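Local coordinates for protein SPI-1 type 3 secretion system secretin (Salmonella enterica subsp. enterica serovar Typhimurium, PDB 4G08) that forms a ring-shaped multimer with an apparent central pore in the outer membrane, as part of the type III secretion system that injects effector proteins into host cells, at residues 59-62 / 63-67. Numbering follows the deposited sequence.
Sequences NALL and EKLSL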
loop_
_atom_site.group_PDB
_atom_site.type_symbol
_atom_site.label_atom_id
_atom_site.label_comp_id
_atom_site.label_asym_id
_atom_site.label_seq_id
_atom_site.Cartn_x
_atom_site.Cartn_y
_atom_site.Cartn_z
ATOM N N ASN A 59 -6.053 4.555 11.322
ATOM C CA ASN A 59 -5.687 4.892 9.953
ATOM C C ASN A 59 -5.053 6.267 9.838
ATOM O O ASN A 59 -4.115 6.457 9.069
ATOM C CB ASN A 59 -6.883 4.789 9.022
ATOM C CG ASN A 59 -7.129 3.374 8.557
ATOM O OD1 ASN A 59 -6.297 2.489 8.759
ATOM N ND2 ASN A 59 -8.179 3.184 7.763
ATOM N N ALA A 60 -5.521 7.213 10.640
ATOM C CA ALA A 60 -4.892 8.522 10.673
ATOM C C ALA A 60 -3.483 8.437 11.239
ATOM O O ALA A 60 -2.570 9.114 10.768
ATOM C CB ALA A 60 -5.726 9.479 11.490
ATOM N N LEU A 61 -3.315 7.617 12.270
ATOM C CA LEU A 61 -2.007 7.421 12.876
ATOM C C LEU A 61 -1.036 6.784 11.898
ATOM O O LEU A 61 0.130 7.165 11.825
ATOM C CB LEU A 61 -2.127 6.541 14.109
ATOM C CG LEU A 61 -0.829 6.458 14.898
ATOM C CD1 LEU A 61 -0.330 7.849 15.229
ATOM C CD2 LEU A 61 -1.034 5.645 16.158
ATOM N N LEU A 62 -1.510 5.776 11.182
ATOM C CA LEU A 62 -0.691 5.122 10.182
ATOM C C LEU A 62 -0.199 6.104 9.140
ATOM O O LEU A 62 0.939 6.011 8.679
ATOM C CB LEU A 62 -1.483 4.022 9.502
ATOM C CG LEU A 62 -1.398 2.682 10.211
ATOM C CD1 LEU A 62 -2.448 1.758 9.646
ATOM C CD2 LEU A 62 -0.022 2.080 10.026
ATOM N N GLU A 63 -1.080 6.991 8.696
ATOM C CA GLU A 63 -0.685 7.967 7.698
ATOM C C GLU A 63 0.370 8.905 8.251
ATOM O O GLU A 63 1.353 9.201 7.584
ATOM C CB GLU A 63 -1.885 8.763 7.210
ATOM C CG GLU A 63 -2.896 7.919 6.466
ATOM C CD GLU A 63 -2.911 8.198 4.975
ATOM O OE1 GLU A 63 -3.571 7.434 4.237
ATOM O OE2 GLU A 63 -2.307 9.206 4.543
ATOM N N LYS A 64 0.182 9.361 9.483
ATOM C CA LYS A 64 1.126 10.296 10.063
ATOM C C LYS A 64 2.478 9.640 10.323
ATOM O O LYS A 64 3.526 10.199 9.994
ATOM C CB LYS A 64 0.573 10.860 11.359
ATOM C CG LYS A 64 1.333 12.081 11.817
ATOM C CD LYS A 64 0.631 12.759 12.966
ATOM C CE LYS A 64 1.234 12.293 14.271
ATOM N NZ LYS A 64 0.823 13.158 15.404
ATOM N N LEU A 65 2.460 8.450 10.908
ATOM C CA LEU A 65 3.709 7.757 11.199
ATOM C C LEU A 65 4.438 7.376 9.923
ATOM O O LEU A 65 5.662 7.271 9.908
ATOM C CB LEU A 65 3.465 6.511 12.043
ATOM C CG LEU A 65 2.990 6.793 13.463
ATOM C CD1 LEU A 65 2.797 5.504 14.238
ATOM C CD2 LEU A 65 3.951 7.720 14.186
ATOM N N SER A 66 3.701 7.086 8.862
ATOM C CA SER A 66 4.367 6.737 7.623
ATOM C C SER A 66 5.169 7.930 7.120
ATOM O O SER A 66 6.309 7.777 6.686
ATOM C CB SER A 66 3.378 6.260 6.566
ATOM O OG SER A 66 2.812 5.016 6.946
ATOM N N LEU A 67 4.653 9.126 7.298
ATOM C CA LEU A 67 5.412 10.309 6.951
ATOM C C LEU A 67 6.539 10.619 7.931
ATOM O O LEU A 67 7.605 11.027 7.528
ATOM C CB LEU A 67 4.531 11.514 6.875
ATOM C CG LEU A 67 3.787 11.996 5.651
ATOM C CD1 LEU A 67 3.664 13.459 5.852
ATOM C CD2 LEU A 67 4.453 11.707 4.360
#
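Leu62 O is gripped twice by Ser66: OG lies 2.7 Å from Leu62 O, and Ser66 N lies 3.0 Å from the same oxygen, the two donors arriving from opposite faces of the carbonyl plane. The hydroxyl is the donor here. OG sits beside its own backbone N and anti to the carbonyl carbon (chi1 -68°), which carries it back toward the preceding turn of helix 58-69. One residue earlier in the helix, Leu61 and Leu65 make the apolar pair. Leu61 CG meets Leu65 CD1 at 3.8 Å, while Leu61 CD1 lies 3.9 Å from Leu65 CG; the two side chains cross at a slant. With chi1 at -172°, CG of Leu61 lies beside its carbonyl carbon, and this brings the branch forward to Leu65 although its CB starts out pointing away. Beneath them the main-chain bond from Leu65 N to Leu61 O is 2.8 Å long and close to straight, 171° at the hydrogen. Glu63 N and Lys64 N bond less straightly to Asn59 O and Ala60 O, respectively, continuing the i to i+4 pattern of an alpha helix.

Further out, Phe26 of helix 23-30 touches both Leu61 and Leu65, and Phe27 touches Leu62. Toward strand 71-75, Trp73 meets Asn59, Glu63 and Ser66. Glu63 OE1 accepts a hydrogen bond from Asn116 ND2, which lies between helix 100-109 and strand 120-121. The helix thus packs between helix 23-30 and a mixed sheet within the periplasmic N0 domain of the secretin. Chemically, the serine hydroxyl spends its proton inside its own helix, while the leucines present an apolar surface to the neighbouring helix.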